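Local coordinates for protein alpha-1,3-glucanase (Streptomyces thermodiastaticus, PDB 7C7D) that probably hydrolyses the alpha-1,3-glycosidic linkages of alpha-1,3-glucan, as a thermostable glycosidase of family GH87, at residues R475-I489 with V505-V519. Numbering follows the deposited sequence.
Sequences RVDSYDSAIEARVDI and VSGGGQGHAVKNVTV
Ser478 and Ser506 meet where two successive coils of a right-handed parallel beta-helix leave one sheet. Just before them Asp477 pairs in parallel with Val505: Val505 N bonds to Val476 O, and Ser478 N to Val505 O. Ser506 OG donates to Ser478 O at 2.8 Å from above the carbonyl plane. It also accepts from His512 N and a bridging water, which fixes its rotation. Ser478 OG sits between its own backbone N and carbonyl carbon (chi1 55°). From there it donates to His512 O at 2.7 Å, again from above the carbonyl plane.

Tyr479 sets one ring face over Gly508 in the Ser506-Gly509 turn. Gly508 CA makes a CH-pi contact 3.7 Å from the centroid of the Tyr479 ring. The His512 ring receives Ser481 CA over one face. The Gln510 amide bonds to both His512 and Asp480. Its OE1 accepts from His512 NE2 at 2.7 Å, and its NE2 donates to Asp480 OD1 with an angle of 164° at the hydrogen. Asp480 OD2 accepts from Lys438 N.

Asp477 OD1 accepts from Gly507 N on its syn side; OD2 takes Arg475 NE in a salt bridge. Arg475 NH1 also donates to Ser430 OG and Asn405 OD1. Further on, Ile483 N bonds to Ala513 O. The extended Lys515 chain passes Ile483 O and reaches Glu484 OE1 with NZ, a salt bridge whose hydrogen bond is weak. Parallel pairing then resumes in 486-489 with 517-519. There Ile489 CD1 touches Val517 CG1 and Val519 CG2, each at 4.1 Å, on the buried face.

Strand 474-477 lies between 432-435 and 502-505, and strand 517-527 between 486-495 and 538-550. Phe504 touches both Val476 and Val517 inside the beta-helix.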
ATOM      1  N   ARG A 475     -10.082   6.021  11.216  1.00 10.13           N
ATOM      2  CA  ARG A 475     -10.316   7.307  11.852  1.00 11.22           C
ATOM      3  C   ARG A 475     -10.962   8.307  10.908  1.00 10.33           C
ATOM      4  O   ARG A 475     -10.709   8.314   9.699  1.00 11.50           O
ATOM      5  CB  ARG A 475      -9.063   7.899  12.505  1.00 13.38           C
ATOM      6  CG  ARG A 475      -8.094   8.594  11.583  1.00 13.22           C
ATOM      7  CD  ARG A 475      -6.988   9.260  12.420  1.00 13.50           C
ATOM      8  NE  ARG A 475      -6.129  10.098  11.592  1.00 13.11           N
ATOM      9  CZ  ARG A 475      -5.121   9.633  10.866  1.00 12.17           C
ATOM     10  NH1 ARG A 475      -4.807   8.342  10.886  1.00 12.10           N
ATOM     11  NH2 ARG A 475      -4.414  10.473  10.118  1.00 13.43           N
ATOM     12  N   VAL A 476     -11.818   9.141  11.497  1.00 10.51           N
ATOM     13  CA  VAL A 476     -12.328  10.358  10.879  1.00 10.85           C
ATOM     14  C   VAL A 476     -11.728  11.512  11.662  1.00 10.71           C
ATOM     15  O   VAL A 476     -11.874  11.579  12.891  1.00 11.11           O
ATOM     16  CB  VAL A 476     -13.864  10.414  10.879  1.00 11.52           C
ATOM     17  CG1 VAL A 476     -14.343  11.690  10.194  1.00 12.76           C
ATOM     18  CG2 VAL A 476     -14.443   9.181  10.195  1.00 12.99           C
ATOM     19  N   ASP A 477     -11.037  12.412  10.958  1.00 10.90           N
ATOM     20  CA  ASP A 477     -10.115  13.359  11.581  1.00 11.30           C
ATOM     21  C   ASP A 477     -10.415  14.769  11.075  1.00 11.73           C
ATOM     22  O   ASP A 477     -10.047  15.132   9.955  1.00 12.11           O
ATOM     23  CB  ASP A 477      -8.694  12.928  11.243  1.00 11.87           C
ATOM     24  CG  ASP A 477      -7.632  13.636  12.062  1.00 14.33           C
ATOM     25  OD1 ASP A 477      -7.916  14.701  12.658  1.00 14.91           O
ATOM     26  OD2 ASP A 477      -6.485  13.117  12.086  1.00 15.99           O
ATOM     27  N   SER A 478     -11.073  15.576  11.908  1.00 11.55           N
ATOM     28  CA  SER A 478     -11.424  16.954  11.558  1.00 12.44           C
ATOM     29  C   SER A 478     -10.254  17.904  11.847  1.00 12.57           C
ATOM     30  O   SER A 478     -10.373  18.895  12.573  1.00 14.14           O
ATOM     31  CB  SER A 478     -12.656  17.360  12.351  1.00 12.85           C
ATOM     32  OG  SER A 478     -12.403  17.159  13.732  1.00 13.88           O
ATOM     33  N   TYR A 479      -9.103  17.600  11.238  1.00 14.05           N
ATOM     34  CA  TYR A 479      -7.842  18.172  11.704  1.00 14.28           C
ATOM     35  C   TYR A 479      -7.811  19.693  11.554  1.00 14.49           C
ATOM     36  O   TYR A 479      -7.611  20.422  12.533  1.00 15.59           O
ATOM     37  CB  TYR A 479      -6.681  17.499  10.972  1.00 14.60           C
ATOM     38  CG  TYR A 479      -5.315  17.768  11.568  1.00 15.22           C
ATOM     39  CD1 TYR A 479      -4.731  19.030  11.490  1.00 16.35           C
ATOM     40  CD2 TYR A 479      -4.597  16.754  12.190  1.00 17.36           C
ATOM     41  CE1 TYR A 479      -3.487  19.278  12.028  1.00 18.69           C
ATOM     42  CE2 TYR A 479      -3.340  16.996  12.728  1.00 18.48           C
ATOM     43  CZ  TYR A 479      -2.797  18.263  12.645  1.00 19.56           C
ATOM     44  OH  TYR A 479      -1.551  18.535  13.170  1.00 22.16           O
ATOM     45  N   ASP A 480      -7.985  20.198  10.335  1.00 14.54           N
ATOM     46  CA  ASP A 480      -7.948  21.639  10.111  1.00 14.63           C
ATOM     47  C   ASP A 480      -9.318  22.262   9.885  1.00 15.69           C
ATOM     48  O   ASP A 480      -9.415  23.494   9.809  1.00 17.54           O
ATOM     49  CB  ASP A 480      -7.000  21.991   8.955  1.00 15.72           C
ATOM     50  CG  ASP A 480      -5.540  21.812   9.336  1.00 16.07           C
ATOM     51  OD1 ASP A 480      -5.082  22.504  10.274  1.00 18.91           O
ATOM     52  OD2 ASP A 480      -4.863  20.964   8.715  1.00 17.81           O
ATOM     53  N   SER A 481     -10.374  21.456   9.795  1.00 14.73           N
ATOM     54  CA  SER A 481     -11.725  21.978   9.641  1.00 14.65           C
ATOM     55  C   SER A 481     -12.717  20.871   9.972  1.00 13.83           C
ATOM     56  O   SER A 481     -12.388  19.684   9.939  1.00 14.24           O
ATOM     57  CB  SER A 481     -11.970  22.536   8.233  1.00 15.39           C
ATOM     58  OG  SER A 481     -11.900  21.515   7.251  1.00 15.30           O
ATOM     59  N   ALA A 482     -13.936  21.284  10.305  1.00 14.03           N
ATOM     60  CA  ALA A 482     -14.999  20.360  10.666  1.00 13.60           C
ATOM     61  C   ALA A 482     -15.415  19.510   9.468  1.00 14.26           C
ATOM     62  O   ALA A 482     -15.242  19.888   8.305  1.00 14.70           O
ATOM     63  CB  ALA A 482     -16.207  21.142  11.172  1.00 15.41           C
ATOM     64  N   ILE A 483     -15.978  18.341   9.765  1.00 13.98           N
ATOM     65  CA  ILE A 483     -16.454  17.435   8.722  1.00 13.73           C
ATOM     66  C   ILE A 483     -17.751  17.999   8.147  1.00 15.35           C
ATOM     67  O   ILE A 483     -18.804  17.938   8.789  1.00 17.58           O
ATOM     68  CB  ILE A 483     -16.660  16.015   9.258  1.00 13.97           C
ATOM     69  CG1 ILE A 483     -15.411  15.512  10.003  1.00 13.81           C
ATOM     70  CG2 ILE A 483     -17.072  15.080   8.132  1.00 14.67           C
ATOM     71  CD1 ILE A 483     -14.156  15.363   9.162  1.00 14.27           C
ATOM     72  N   GLU A 484     -17.679  18.552   6.933  1.00 14.56           N
ATOM     73  CA  GLU A 484     -18.856  19.099   6.273  1.00 15.93           C
ATOM     74  C   GLU A 484     -19.422  18.170   5.212  1.00 15.91           C
ATOM     75  O   GLU A 484     -20.489  18.461   4.654  1.00 18.69           O
ATOM     76  CB  GLU A 484     -18.551  20.478   5.669  1.00 17.88           C
ATOM     77  CG  GLU A 484     -17.894  21.453   6.641  1.00 19.49           C
ATOM     78  CD  GLU A 484     -18.804  21.902   7.773  1.00 23.85           C
ATOM     79  OE1 GLU A 484     -19.995  21.526   7.793  1.00 25.00           O
ATOM     80  OE2 GLU A 484     -18.316  22.639   8.659  1.00 26.65           O
ATOM     81  N   ALA A 485     -18.735  17.072   4.926  1.00 14.67           N
ATOM     82  CA  ALA A 485     -19.282  16.000   4.119  1.00 14.64           C
ATOM     83  C   ALA A 485     -20.103  15.068   5.001  1.00 15.28           C
ATOM     84  O   ALA A 485     -20.006  15.086   6.229  1.00 18.27           O
ATOM     85  CB  ALA A 485     -18.146  15.204   3.475  1.00 14.46           C
ATOM     86  N   ARG A 486     -20.930  14.258   4.357  1.00 14.44           N
ATOM     87  CA  ARG A 486     -21.491  13.078   4.999  1.00 15.75           C
ATOM     88  C   ARG A 486     -20.485  11.943   4.866  1.00 14.36           C
ATOM     89  O   ARG A 486     -19.933  11.723   3.784  1.00 16.31           O
ATOM     90  CB  ARG A 486     -22.792  12.718   4.283  1.00 21.96           C
ATOM     91  CG  ARG A 486     -23.476  11.449   4.712  1.00 29.31           C
ATOM     92  CD  ARG A 486     -24.591  11.154   3.718  1.00 34.74           C
ATOM     93  NE  ARG A 486     -25.362   9.969   4.065  1.00 40.42           N
ATOM     94  CZ  ARG A 486     -26.623  10.001   4.475  1.00 44.11           C
ATOM     95  NH1 ARG A 486     -27.253  11.163   4.587  1.00 44.69           N
ATOM     96  NH2 ARG A 486     -27.257   8.874   4.769  1.00 45.90           N
ATOM     97  N   VAL A 487     -20.214  11.240   5.959  1.00 13.09           N
ATOM     98  CA  VAL A 487     -19.268  10.128   5.944  1.00 13.00           C
ATOM     99  C   VAL A 487     -20.034   8.883   6.360  1.00 11.64           C
ATOM    100  O   VAL A 487     -20.518   8.791   7.498  1.00 13.11           O
ATOM    101  CB  VAL A 487     -18.057  10.379   6.853  1.00 13.51           C
ATOM    102  CG1 VAL A 487     -17.093   9.212   6.776  1.00 14.84           C
ATOM    103  CG2 VAL A 487     -17.361  11.685   6.472  1.00 15.23           C
ATOM    104  N   ASP A 488     -20.168   7.938   5.430  1.00 11.57           N
ATOM    105  CA  ASP A 488     -20.947   6.718   5.628  1.00 12.06           C
ATOM    106  C   ASP A 488     -19.987   5.540   5.673  1.00 11.60           C
ATOM    107  O   ASP A 488     -19.381   5.193   4.654  1.00 12.92           O
ATOM    108  CB  ASP A 488     -21.947   6.536   4.490  1.00 15.52           C
ATOM    109  CG  ASP A 488     -22.979   7.627   4.446  1.00 20.18           C
ATOM    110  OD1 ASP A 488     -23.488   8.008   5.513  1.00 22.41           O
ATOM    111  OD2 ASP A 488     -23.298   8.093   3.336  1.00 23.07           O
ATOM    112  N   ILE A 489     -19.860   4.925   6.844  1.00 11.79           N
ATOM    113  CA  ILE A 489     -18.902   3.853   7.082  1.00 11.42           C
ATOM    114  C   ILE A 489     -19.708   2.579   7.288  1.00 10.47           C
ATOM    115  O   ILE A 489     -20.313   2.377   8.348  1.00 11.39           O
ATOM    116  CB  ILE A 489     -18.002   4.164   8.284  1.00 11.42           C
ATOM    117  CG1 ILE A 489     -17.265   5.492   8.075  1.00 13.06           C
ATOM    118  CG2 ILE A 489     -17.026   3.030   8.531  1.00 12.55           C
ATOM    119  CD1 ILE A 489     -16.750   6.125   9.352  1.00 13.37           C
ATOM    120  N   VAL A 505     -11.603  12.124  15.852  1.00 11.08           N
ATOM    121  CA  VAL A 505     -10.603  12.980  16.470  1.00 11.65           C
ATOM    122  C   VAL A 505     -10.515  14.270  15.671  1.00 11.40           C
ATOM    123  O   VAL A 505     -10.809  14.305  14.475  1.00 12.36           O
ATOM    124  CB  VAL A 505      -9.244  12.239  16.557  1.00 12.94           C
ATOM    125  CG1 VAL A 505      -8.682  11.953  15.168  1.00 14.50           C
ATOM    126  CG2 VAL A 505      -8.237  13.005  17.405  1.00 14.80           C
ATOM    127  N   SER A 506     -10.112  15.341  16.344  1.00 12.51           N
ATOM    128  CA  SER A 506      -9.671  16.561  15.679  1.00 12.76           C
ATOM    129  C   SER A 506      -8.183  16.639  16.004  1.00 13.08           C
ATOM    130  O   SER A 506      -7.780  17.151  17.050  1.00 13.86           O
ATOM    131  CB  SER A 506     -10.460  17.754  16.177  1.00 13.51           C
ATOM    132  OG  SER A 506     -10.255  18.884  15.348  1.00 14.43           O
ATOM    133  N   GLY A 507      -7.370  16.090  15.102  1.00 13.47           N
ATOM    134  CA  GLY A 507      -6.019  15.668  15.434  1.00 15.09           C
ATOM    135  C   GLY A 507      -5.031  16.784  15.711  1.00 16.70           C
ATOM    136  O   GLY A 507      -3.950  16.503  16.245  1.00 18.53           O
ATOM    137  N   GLY A 508      -5.348  18.024  15.347  1.00 15.50           N
ATOM    138  CA  GLY A 508      -4.471  19.128  15.656  1.00 16.95           C
ATOM    139  C   GLY A 508      -4.783  19.825  16.954  1.00 16.40           C
ATOM    140  O   GLY A 508      -4.141  20.828  17.281  1.00 18.36           O
ATOM    141  N   GLY A 509      -5.752  19.321  17.716  1.00 15.85           N
ATOM    142  CA  GLY A 509      -6.148  19.993  18.934  1.00 16.56           C
ATOM    143  C   GLY A 509      -6.996  21.226  18.726  1.00 16.46           C
ATOM    144  O   GLY A 509      -7.201  21.983  19.678  1.00 18.28           O
ATOM    145  N   GLN A 510      -7.519  21.436  17.522  1.00 15.87           N
ATOM    146  CA  GLN A 510      -8.277  22.641  17.209  1.00 17.22           C
ATOM    147  C   GLN A 510      -9.759  22.533  17.550  1.00 16.86           C
ATOM    148  O   GLN A 510     -10.465  23.547  17.503  1.00 18.13           O
ATOM    149  CB  GLN A 510      -8.096  23.011  15.732  1.00 18.06           C
ATOM    150  CG  GLN A 510      -6.630  23.180  15.313  1.00 19.49           C
ATOM    151  CD  GLN A 510      -6.446  23.265  13.803  1.00 19.30           C
ATOM    152  OE1 GLN A 510      -7.353  23.666  13.077  1.00 19.85           O
ATOM    153  NE2 GLN A 510      -5.265  22.878  13.325  1.00 20.79           N
ATOM    154  N   GLY A 511     -10.250  21.344  17.890  1.00 15.94           N
ATOM    155  CA  GLY A 511     -11.624  21.210  18.343  1.00 16.42           C
ATOM    156  C   GLY A 511     -12.687  21.349  17.278  1.00 16.58           C
ATOM    157  O   GLY A 511     -13.811  21.748  17.593  1.00 17.87           O
ATOM    158  N   HIS A 512     -12.380  21.012  16.027  1.00 15.56           N
ATOM    159  CA  HIS A 512     -13.399  21.031  14.988  1.00 15.07           C
ATOM    160  C   HIS A 512     -14.282  19.795  15.100  1.00 14.22           C
ATOM    161  O   HIS A 512     -13.817  18.700  15.441  1.00 14.16           O
ATOM    162  CB  HIS A 512     -12.752  21.049  13.605  1.00 15.19           C
ATOM    163  CG  HIS A 512     -11.795  22.179  13.401  1.00 16.47           C
ATOM    164  ND1 HIS A 512     -12.187  23.500  13.422  1.00 18.35           N
ATOM    165  CD2 HIS A 512     -10.460  22.183  13.175  1.00 16.49           C
ATOM    166  CE1 HIS A 512     -11.133  24.271  13.220  1.00 18.30           C
ATOM    167  NE2 HIS A 512     -10.074  23.498  13.065  1.00 17.61           N
ATOM    168  N   ALA A 513     -15.562  19.959  14.774  1.00 14.48           N
ATOM    169  CA  ALA A 513     -16.522  18.878  14.967  1.00 14.00           C
ATOM    170  C   ALA A 513     -16.312  17.737  13.974  1.00 12.90           C
ATOM    171  O   ALA A 513     -16.101  17.952  12.774  1.00 13.81           O
ATOM    172  CB  ALA A 513     -17.947  19.405  14.824  1.00 16.26           C
ATOM    173  N   VAL A 514     -16.378  16.514  14.491  1.00 13.08           N
ATOM    174  CA  VAL A 514     -16.625  15.334  13.677  1.00 13.00           C
ATOM    175  C   VAL A 514     -18.128  15.104  13.747  1.00 13.26           C
ATOM    176  O   VAL A 514     -18.674  14.828  14.819  1.00 14.86           O
ATOM    177  CB  VAL A 514     -15.842  14.116  14.183  1.00 13.61           C
ATOM    178  CG1 VAL A 514     -16.316  12.858  13.463  1.00 14.99           C
ATOM    179  CG2 VAL A 514     -14.352  14.322  13.973  1.00 14.66           C
ATOM    180  N   LYS A 515     -18.798  15.251  12.610  1.00 13.37           N
ATOM    181  CA  LYS A 515     -20.251  15.186  12.549  1.00 13.61           C
ATOM    182  C   LYS A 515     -20.624  14.620  11.190  1.00 13.25           C
ATOM    183  O   LYS A 515     -19.769  14.445  10.319  1.00 13.38           O
ATOM    184  CB  LYS A 515     -20.859  16.578  12.742  1.00 15.76           C
ATOM    185  CG  LYS A 515     -20.236  17.634  11.836  1.00 16.44           C
ATOM    186  CD  LYS A 515     -20.978  18.959  11.916  1.00 18.72           C
ATOM    187  CE  LYS A 515     -20.353  19.988  10.982  1.00 21.82           C
ATOM    188  NZ  LYS A 515     -21.233  21.171  10.783  1.00 25.89           N
ATOM    189  N   ASN A 516     -21.915  14.328  11.015  1.00 13.36           N
ATOM    190  CA  ASN A 516     -22.426  13.756   9.766  1.00 14.00           C
ATOM    191  C   ASN A 516     -21.840  12.378   9.495  1.00 12.52           C
ATOM    192  O   ASN A 516     -21.759  11.941   8.344  1.00 14.00           O
ATOM    193  CB  ASN A 516     -22.218  14.673   8.555  1.00 15.24           C
ATOM    194  CG  ASN A 516     -22.667  16.093   8.818  1.00 17.25           C
ATOM    195  OD1 ASN A 516     -23.773  16.321   9.304  1.00 19.04           O
ATOM    196  ND2 ASN A 516     -21.815  17.058   8.488  1.00 19.86           N
ATOM    197  N   VAL A 517     -21.445  11.679  10.556  1.00 12.09           N
ATOM    198  CA  VAL A 517     -20.833  10.361  10.450  1.00 12.16           C
ATOM    199  C   VAL A 517     -21.854   9.308  10.847  1.00 11.37           C
ATOM    200  O   VAL A 517     -22.490   9.415  11.903  1.00 12.46           O
ATOM    201  CB  VAL A 517     -19.593  10.255  11.352  1.00 13.71           C
ATOM    202  CG1 VAL A 517     -19.068   8.809  11.402  1.00 14.80           C
ATOM    203  CG2 VAL A 517     -18.516  11.209  10.884  1.00 14.17           C
ATOM    204  N   THR A 518     -22.005   8.290  10.006  1.00 11.66           N
ATOM    205  CA  THR A 518     -22.803   7.113  10.318  1.00 12.45           C
ATOM    206  C   THR A 518     -21.929   5.882  10.169  1.00 12.30           C
ATOM    207  O   THR A 518     -21.284   5.700   9.132  1.00 13.37           O
ATOM    208  CB  THR A 518     -23.992   6.993   9.363  1.00 14.95           C
ATOM    209  OG1 THR A 518     -24.793   8.174   9.459  1.00 16.86           O
ATOM    210  CG2 THR A 518     -24.842   5.772   9.715  1.00 16.92           C
ATOM    211  N   VAL A 519     -21.888   5.056  11.210  1.00 11.65           N
ATOM    212  CA  VAL A 519     -21.278   3.737  11.140  1.00 11.37           C
ATOM    213  C   VAL A 519     -22.419   2.733  11.166  1.00 11.22           C
ATOM    214  O   VAL A 519     -23.169   2.670  12.151  1.00 13.04           O
ATOM    215  CB  VAL A 519     -20.308   3.504  12.308  1.00 12.42           C
ATOM    216  CG1 VAL A 519     -19.770   2.072  12.280  1.00 13.42           C
ATOM    217  CG2 VAL A 519     -19.177   4.516  12.262  1.00 13.99           C
TER
HETATM  218  O   HOH W   1      -7.628  19.705  15.121  1.00 16.31           O
HETATM  219  O   HOH W   2      -5.900  25.130  10.482  1.00 42.09           O
HETATM  220  O   HOH W   3     -19.590  23.506  10.600  1.00 45.17           O
HETATM  221  O   HOH W   4     -23.639   9.864   7.544  1.00 19.53           O